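Local atomic coordinates of glutathione S-transferase (PDB entry 4MP4), a protein that probably catalyses the conjugation of glutathione, through its thiol, to electrophilic substrates, as glutathione transferases do. Residues E6-Y11 with L64-F69; A21-V26 with W163-A168; H29-P34 with P86-Y91. All blocks are in the same frame, centred on the assembly; numbering follows the deposited sequence.

Contact 1 (E6-Y11 with L64-F69); sequences EYFKLY and LEHNDF
Lys9 and Glu65 pair across the antiparallel neighbours 8-11 and 64-66, two central strands of the sheet in the thioredoxin-like N-terminal domain of glutathione transferases. They are a hydrogen-bonded pair: Lys9 N reaches Glu65 O at 2.7 Å and Glu65 N returns to Lys9 O at 2.8 Å. Beyond them the ladder runs out into a type II' turn from His66 to Phe69, where Asn67, a residue that tolerates positive phi, also gives its N-H to Tyr7 O.

The side chain of Glu65 can be followed outward. Its CB lies 4.5 Å from CB of Lys9. With CG beside the backbone N (chi1 -56°) and the chain extended beyond, CG comes 3.5 Å from CE1 of Tyr11, and CD lies 3.4 Å from that CE1, with carboxylate and ring planes 49° apart. At the tip, OE1 accepts a weak hydrogen bond of 2.9 Å from Tyr11 OH, while OE2 lies 3.5 Å from it. The amine of Lys9 goes instead to a salt bridge with Glu36 on the neighbouring strand.

The opposite face, with Phe8, Leu64 and His66, is apolar or aromatic where helix 74-84 covers it: Leu64 packs on Ile77 and Leu81, and His66 ND1 is hydrogen-bonded to Tyr80 OH. Here the rings of Phe8 and His66 form an offset stack, planes 3° apart, with CZ of Phe8 3.4 Å from CD2 of His66.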
# COMPACT_ATOMS: atom_id res chain seq x y z
N GLU A 6 13.52 10.18 -20.46
CA GLU A 6 14.37 9.81 -21.59
C GLU A 6 15.09 8.47 -21.37
O GLU A 6 15.45 7.80 -22.32
CB GLU A 6 15.38 10.91 -21.91
CG GLU A 6 16.02 10.79 -23.30
CD GLU A 6 15.04 11.05 -24.44
OE1 GLU A 6 14.14 11.90 -24.27
OE2 GLU A 6 15.16 10.40 -25.50
N TYR A 7 15.30 8.11 -20.11
CA TYR A 7 15.86 6.80 -19.76
C TYR A 7 15.04 6.14 -18.63
O TYR A 7 14.99 6.64 -17.50
CB TYR A 7 17.34 6.91 -19.36
CG TYR A 7 17.89 5.68 -18.65
CD1 TYR A 7 18.03 4.47 -19.32
CD2 TYR A 7 18.28 5.74 -17.31
CE1 TYR A 7 18.54 3.34 -18.68
CE2 TYR A 7 18.79 4.62 -16.65
CZ TYR A 7 18.92 3.42 -17.34
OH TYR A 7 19.42 2.30 -16.71
N PHE A 8 14.41 5.01 -18.94
CA PHE A 8 13.59 4.28 -17.99
C PHE A 8 14.03 2.83 -17.96
O PHE A 8 14.11 2.19 -19.00
CB PHE A 8 12.12 4.31 -18.41
CG PHE A 8 11.40 5.59 -18.08
CD1 PHE A 8 10.96 5.83 -16.79
CD2 PHE A 8 11.14 6.53 -19.07
CE1 PHE A 8 10.28 7.01 -16.48
CE2 PHE A 8 10.46 7.71 -18.77
CZ PHE A 8 10.03 7.95 -17.47
N LYS A 9 14.33 2.31 -16.78
CA LYS A 9 14.63 0.88 -16.68
C LYS A 9 13.83 0.20 -15.56
O LYS A 9 13.73 0.73 -14.46
CB LYS A 9 16.13 0.65 -16.47
CG LYS A 9 16.50 -0.82 -16.54
CD LYS A 9 17.96 -1.05 -16.31
CE LYS A 9 18.58 -1.78 -17.47
NZ LYS A 9 18.56 -0.91 -18.68
N LEU A 10 13.26 -0.97 -15.87
CA LEU A 10 12.46 -1.73 -14.91
C LEU A 10 13.19 -2.98 -14.43
O LEU A 10 13.63 -3.78 -15.24
CB LEU A 10 11.11 -2.13 -15.54
CG LEU A 10 10.21 -3.07 -14.71
CD1 LEU A 10 9.79 -2.44 -13.37
CD2 LEU A 10 9.01 -3.49 -15.50
N TYR A 11 13.32 -3.14 -13.11
CA TYR A 11 13.97 -4.34 -12.57
C TYR A 11 12.93 -5.33 -12.03
O TYR A 11 12.13 -4.99 -11.16
CB TYR A 11 15.01 -3.99 -11.50
CG TYR A 11 16.15 -3.13 -12.02
CD1 TYR A 11 15.91 -1.82 -12.40
CD2 TYR A 11 17.44 -3.63 -12.16
CE1 TYR A 11 16.92 -1.02 -12.89
CE2 TYR A 11 18.46 -2.85 -12.65
CZ TYR A 11 18.19 -1.54 -13.02
OH TYR A 11 19.19 -0.72 -13.51
N LEU A 64 12.11 1.02 -10.39
CA LEU A 64 12.12 1.76 -11.63
C LEU A 64 13.21 2.80 -11.58
O LEU A 64 13.23 3.65 -10.68
CB LEU A 64 10.78 2.46 -11.86
CG LEU A 64 10.72 3.24 -13.17
CD1 LEU A 64 10.67 2.27 -14.36
CD2 LEU A 64 9.55 4.21 -13.20
N GLU A 65 14.13 2.74 -12.53
CA GLU A 65 15.12 3.80 -12.65
C GLU A 65 14.70 4.72 -13.77
O GLU A 65 14.31 4.27 -14.86
CB GLU A 65 16.54 3.24 -12.83
CG GLU A 65 16.92 2.29 -11.69
CD GLU A 65 18.38 1.85 -11.70
OE1 GLU A 65 19.06 2.05 -12.74
OE2 GLU A 65 18.84 1.30 -10.65
N HIS A 66 14.70 6.01 -13.47
CA HIS A 66 14.40 7.05 -14.43
C HIS A 66 15.54 8.04 -14.32
O HIS A 66 15.60 8.82 -13.37
CB HIS A 66 13.07 7.73 -14.10
CG HIS A 66 12.78 8.91 -14.98
ND1 HIS A 66 12.14 10.04 -14.51
CD2 HIS A 66 13.03 9.14 -16.29
CE1 HIS A 66 12.01 10.91 -15.49
NE2 HIS A 66 12.53 10.38 -16.58
N ASN A 67 16.44 8.00 -15.30
CA ASN A 67 17.67 8.79 -15.26
C ASN A 67 18.42 8.57 -13.95
O ASN A 67 18.81 7.44 -13.63
CB ASN A 67 17.37 10.27 -15.52
CG ASN A 67 16.69 10.50 -16.88
OD1 ASN A 67 16.92 9.76 -17.84
ND2 ASN A 67 15.84 11.52 -16.96
N ASP A 68 18.61 9.62 -13.17
CA ASP A 68 19.39 9.51 -11.94
C ASP A 68 18.55 9.15 -10.71
O ASP A 68 19.04 9.21 -9.58
CB ASP A 68 20.15 10.80 -11.67
CG ASP A 68 21.47 10.55 -10.99
OD1 ASP A 68 21.85 9.36 -10.89
OD2 ASP A 68 22.13 11.53 -10.56
N PHE A 69 17.30 8.76 -10.95
CA PHE A 69 16.35 8.56 -9.87
C PHE A 69 15.85 7.13 -9.89
O PHE A 69 15.39 6.66 -10.92
CB PHE A 69 15.19 9.54 -10.04
CG PHE A 69 14.15 9.43 -8.98
CD1 PHE A 69 14.45 9.71 -7.66
CD2 PHE A 69 12.85 9.08 -9.30
CE1 PHE A 69 13.48 9.62 -6.68
CE2 PHE A 69 11.89 8.98 -8.33
CZ PHE A 69 12.20 9.26 -7.01

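Contact 2 (A21-V26 with W163-A168); sequences AFTVFV and WSIVDA
The helical turn carrying Thr23 and Val26, well within helix 19-30, faces the loop and first turn of helix 165-178 that carry Trp163 and Ile165. The nearest CA atoms of the two segments are those of Thr23 and Ala168, 7.2 Å apart. No hydrogen bond joins the segments, which meet through the methyl groups of Val26, Thr23, Ile165 and Ala168 and the rings of Trp163 and Phe22.

Val26 is central. Its CB points toward the other segment, and CG1, anti to the backbone N (chi1 170°), meets three partners: CD1 of Ile165 at 3.6 Å, CZ2 of Trp163 at 3.9 Å and the CB of Ala168 slightly farther off. Ile165 crosses Thr23 at a slant, its CD1 coming 3.4 Å from Thr23 O. Threonine fits this buried place because its hydroxyl is satisfied within its own helix, by Pro19 O, so that its methyl CG2 can pack against CG1 of Ile165 at 3.8 Å. Phe22 presents a ring edge, CE2 being 3.7 Å from Ala168 O; helix 199-215 covers this ring through Val201 and Trp204.

Behind the interface Ser164 N donates to Asp167 OD2 (2.8 Å), in the Ser-X-X-Asp element familiar from the start of this helix in the family. The contact thus joins the N-terminal and C-terminal domains through dispersion and exclusion of water, while the Thr23 hydroxyl and Asp167 carboxylate are bonded on their own sides.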
# COMPACT_ATOMS: atom_id res chain seq x y z
N ALA A 21 5.88 -6.25 -10.21
CA ALA A 21 6.69 -5.99 -11.40
C ALA A 21 5.79 -6.09 -12.61
O ALA A 21 5.84 -5.26 -13.51
CB ALA A 21 7.85 -6.97 -11.52
N PHE A 22 4.97 -7.15 -12.63
CA PHE A 22 3.97 -7.31 -13.67
C PHE A 22 3.14 -6.03 -13.85
O PHE A 22 2.98 -5.51 -14.96
CB PHE A 22 3.08 -8.51 -13.35
CG PHE A 22 1.75 -8.51 -14.04
CD1 PHE A 22 1.65 -8.87 -15.38
CD2 PHE A 22 0.59 -8.16 -13.36
CE1 PHE A 22 0.41 -8.90 -16.02
CE2 PHE A 22 -0.65 -8.17 -14.00
CZ PHE A 22 -0.74 -8.55 -15.33
N THR A 23 2.67 -5.49 -12.74
CA THR A 23 1.78 -4.33 -12.73
C THR A 23 2.42 -3.04 -13.29
O THR A 23 1.77 -2.28 -14.02
CB THR A 23 1.29 -4.10 -11.30
OG1 THR A 23 0.57 -5.27 -10.87
CG2 THR A 23 0.41 -2.89 -11.21
N VAL A 24 3.69 -2.82 -12.96
CA VAL A 24 4.43 -1.67 -13.50
C VAL A 24 4.75 -1.83 -14.99
O VAL A 24 4.65 -0.86 -15.76
CB VAL A 24 5.71 -1.40 -12.71
CG1 VAL A 24 6.50 -0.26 -13.33
CG2 VAL A 24 5.37 -1.10 -11.25
N PHE A 25 5.14 -3.03 -15.40
CA PHE A 25 5.38 -3.34 -16.81
C PHE A 25 4.13 -3.02 -17.61
O PHE A 25 4.22 -2.40 -18.69
CB PHE A 25 5.73 -4.82 -16.96
CG PHE A 25 5.81 -5.31 -18.39
CD1 PHE A 25 4.68 -5.78 -19.05
CD2 PHE A 25 7.03 -5.36 -19.05
CE1 PHE A 25 4.76 -6.23 -20.37
CE2 PHE A 25 7.11 -5.82 -20.35
CZ PHE A 25 5.98 -6.27 -21.01
N VAL A 26 2.97 -3.44 -17.08
CA VAL A 26 1.70 -3.20 -17.76
C VAL A 26 1.44 -1.69 -17.86
O VAL A 26 1.09 -1.18 -18.93
CB VAL A 26 0.50 -3.93 -17.09
CG1 VAL A 26 -0.83 -3.44 -17.69
CG2 VAL A 26 0.64 -5.45 -17.23
N TRP A 163 -10.90 0.66 -19.14
CA TRP A 163 -9.79 -0.03 -18.53
C TRP A 163 -8.96 0.85 -17.58
O TRP A 163 -8.71 2.01 -17.86
CB TRP A 163 -8.90 -0.61 -19.62
CG TRP A 163 -7.80 -1.43 -19.05
CD1 TRP A 163 -7.84 -2.76 -18.76
CD2 TRP A 163 -6.50 -0.97 -18.66
NE1 TRP A 163 -6.65 -3.17 -18.23
CE2 TRP A 163 -5.80 -2.09 -18.15
CE3 TRP A 163 -5.86 0.27 -18.69
CZ2 TRP A 163 -4.50 -2.01 -17.68
CZ3 TRP A 163 -4.56 0.35 -18.22
CH2 TRP A 163 -3.89 -0.78 -17.72
N SER A 164 -8.57 0.29 -16.44
CA SER A 164 -7.55 0.91 -15.59
C SER A 164 -6.59 -0.15 -15.09
O SER A 164 -6.89 -1.35 -15.15
CB SER A 164 -8.18 1.64 -14.41
OG SER A 164 -9.05 0.79 -13.71
N ILE A 165 -5.44 0.27 -14.59
CA ILE A 165 -4.41 -0.67 -14.14
C ILE A 165 -4.98 -1.65 -13.08
O ILE A 165 -4.45 -2.75 -12.88
CB ILE A 165 -3.16 0.09 -13.61
CG1 ILE A 165 -1.94 -0.84 -13.45
CG2 ILE A 165 -3.46 0.81 -12.33
CD1 ILE A 165 -1.48 -1.47 -14.75
N VAL A 166 -6.07 -1.26 -12.43
CA VAL A 166 -6.64 -2.07 -11.37
C VAL A 166 -7.36 -3.29 -11.97
O VAL A 166 -7.52 -4.32 -11.30
CB VAL A 166 -7.58 -1.25 -10.43
CG1 VAL A 166 -8.03 -2.10 -9.25
CG2 VAL A 166 -6.87 -0.03 -9.89
N ASP A 167 -7.78 -3.18 -13.23
CA ASP A 167 -8.34 -4.36 -13.90
C ASP A 167 -7.27 -5.45 -13.97
O ASP A 167 -7.54 -6.64 -13.70
CB ASP A 167 -8.91 -4.05 -15.29
CG ASP A 167 -10.17 -3.18 -15.24
OD1 ASP A 167 -11.23 -3.67 -14.76
OD2 ASP A 167 -10.08 -2.00 -15.69
N ALA A 168 -6.05 -5.04 -14.30
CA ALA A 168 -4.96 -5.99 -14.46
C ALA A 168 -4.59 -6.60 -13.09
O ALA A 168 -4.23 -7.78 -13.00
CB ALA A 168 -3.75 -5.33 -15.13

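Contact 3 (H29-P34 with P86-Y91)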
# COMPACT_ATOMS: atom_id res chain seq x y z
N HIS A 29 3.70 -0.02 -20.60
CA HIS A 29 3.21 -0.33 -21.94
C HIS A 29 1.91 0.37 -22.31
O HIS A 29 1.77 0.85 -23.43
CB HIS A 29 3.10 -1.85 -22.14
CG HIS A 29 4.38 -2.49 -22.55
ND1 HIS A 29 4.87 -2.44 -23.83
CD2 HIS A 29 5.30 -3.18 -21.82
CE1 HIS A 29 6.03 -3.07 -23.89
NE2 HIS A 29 6.31 -3.53 -22.68
N GLU A 30 0.96 0.42 -21.39
CA GLU A 30 -0.27 1.18 -21.62
C GLU A 30 0.00 2.68 -21.87
O GLU A 30 -0.60 3.29 -22.76
CB GLU A 30 -1.22 0.99 -20.45
CG GLU A 30 -1.77 -0.44 -20.30
CD GLU A 30 -2.93 -0.72 -21.23
OE1 GLU A 30 -3.18 -1.91 -21.54
OE2 GLU A 30 -3.61 0.25 -21.65
N LYS A 31 0.91 3.27 -21.10
CA LYS A 31 1.24 4.69 -21.26
C LYS A 31 2.18 4.92 -22.45
O LYS A 31 2.56 6.06 -22.74
CB LYS A 31 1.87 5.24 -19.98
CG LYS A 31 0.91 5.35 -18.80
CD LYS A 31 1.63 5.84 -17.56
CE LYS A 31 1.74 7.35 -17.54
NZ LYS A 31 0.37 7.91 -17.60
N GLN A 32 2.55 3.84 -23.11
CA GLN A 32 3.52 3.89 -24.20
C GLN A 32 4.78 4.67 -23.83
O GLN A 32 5.22 5.54 -24.57
CB GLN A 32 2.88 4.43 -25.48
CG GLN A 32 1.77 3.54 -25.99
CD GLN A 32 1.27 3.95 -27.36
OE1 GLN A 32 0.63 4.99 -27.52
NE2 GLN A 32 1.56 3.13 -28.36
N ILE A 33 5.34 4.33 -22.68
CA ILE A 33 6.64 4.84 -22.29
C ILE A 33 7.71 3.82 -22.67
O ILE A 33 7.60 2.65 -22.31
CB ILE A 33 6.69 5.12 -20.78
CG1 ILE A 33 5.64 6.17 -20.43
CG2 ILE A 33 8.07 5.54 -20.35
CD1 ILE A 33 5.29 6.23 -18.97
N PRO A 34 8.72 4.25 -23.42
CA PRO A 34 9.77 3.30 -23.80
C PRO A 34 10.65 3.06 -22.60
O PRO A 34 10.91 4.01 -21.85
CB PRO A 34 10.53 4.05 -24.89
CG PRO A 34 10.29 5.49 -24.60
CD PRO A 34 8.93 5.59 -24.01
N PRO A 86 0.49 12.95 -17.38
CA PRO A 86 -0.89 13.11 -16.92
C PRO A 86 -1.96 12.91 -17.97
O PRO A 86 -3.14 12.81 -17.64
CB PRO A 86 -0.93 14.56 -16.42
CG PRO A 86 0.50 14.93 -16.21
CD PRO A 86 1.24 14.21 -17.29
N ASP A 87 -1.58 12.85 -19.24
CA ASP A 87 -2.61 12.79 -20.25
C ASP A 87 -2.77 11.40 -20.85
O ASP A 87 -3.46 11.21 -21.85
CB ASP A 87 -2.42 13.89 -21.29
CG ASP A 87 -2.37 15.28 -20.66
OD1 ASP A 87 -3.37 15.68 -20.02
OD2 ASP A 87 -1.32 15.95 -20.79
N THR A 88 -2.14 10.42 -20.20
CA THR A 88 -2.39 9.02 -20.49
C THR A 88 -2.66 8.30 -19.18
O THR A 88 -1.89 7.43 -18.75
CB THR A 88 -1.21 8.35 -21.19
OG1 THR A 88 -0.02 8.55 -20.41
CG2 THR A 88 -1.03 8.95 -22.58
N ALA A 89 -3.76 8.68 -18.55
CA ALA A 89 -4.09 8.18 -17.23
C ALA A 89 -4.39 6.68 -17.28
O ALA A 89 -5.00 6.19 -18.24
CB ALA A 89 -5.27 8.95 -16.65
N ILE A 90 -3.94 5.96 -16.27
CA ILE A 90 -4.27 4.54 -16.14
C ILE A 90 -5.08 4.32 -14.86
O ILE A 90 -5.18 3.21 -14.37
CB ILE A 90 -3.01 3.65 -16.16
CG1 ILE A 90 -2.08 3.99 -15.00
CG2 ILE A 90 -2.26 3.80 -17.49
CD1 ILE A 90 -0.78 3.23 -15.04
N TYR A 91 -5.65 5.42 -14.36
CA TYR A 91 -6.67 5.43 -13.32
C TYR A 91 -7.87 6.20 -13.88
O TYR A 91 -7.70 7.01 -14.77
CB TYR A 91 -6.16 6.11 -12.05
CG TYR A 91 -5.11 5.32 -11.33
CD1 TYR A 91 -5.46 4.21 -10.55
CD2 TYR A 91 -3.77 5.64 -11.44
CE1 TYR A 91 -4.50 3.47 -9.90
CE2 TYR A 91 -2.80 4.89 -10.79
CZ TYR A 91 -3.18 3.81 -10.01
OH TYR A 91 -2.22 3.07 -9.37
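Lys31 and Thr88 form the tight, polar part of this contact, which ties the end of helix 19-30 to the loop that follows helix 74-84. The lysine is buried and its chain folds back at its last two torsions (chi3 83°, chi4 59°), which carries NZ round onto the loop. There NZ donates to Thr88 O at 2.6 Å and to Thr88 OG1 at 2.9 Å. NZ stands above the carbonyl, 53° out of its plane and off its lone pairs. Glu82 adds a salt bridge through OE2 and Tyr85 a backbone carbonyl: four oxygens surround the ammonium, more than its three N-H bonds, so at least one N-H is probably shared.

The methylenes of the same side chain serve apolar packing. CG of Lys31 lies 3.8 Å from CG2 of Ile90, which also comes within 4.2 Å of CB of Glu30. A branched apolar isoleucine suits this buried place, its CG2 resting against the lysine methylenes while Leu78 of helix 74-84 packs on it too. Glu30 sends its carboxylate elsewhere, to Arg198 and Ser200.

The grip lies at the surface on its loop side, Thr88 being exposed although its two oxygens hold NZ. Looser still is Gln32, where the chain leaves the helix in a Schellman motif: its side chain stays on the surface, well away from the loop. Contact is concentrated on Lys31, Thr88 and Ile90, with Glu30 at the margin.

A positive charge so enclosed, at the carbonyl end of helix 74-84, would probably persist, balanced by Glu82 and the carbonyl dipoles.

Contact 2 lies near the centre of the chain, is mainly apolar and has no hydrogen bond between its segments; contacts 1 and 3, nearer the surface, rely on hydrogen bonds as well. Contacts 2 and 3 both use helix 19-30, the former at its middle and the latter at its C-terminal end, and a probable hydrogen bond from Ile165 N to Ile90 O links them. Contact 1 belongs to the sheet on which that helix rests: Leu10 packs on Val24 and Phe25, and Phe8 on Ile33. Backbone pairing thus builds the sheet, side-chain packing joins the domains, and a charged lysine secures the loop leading toward the helical domain.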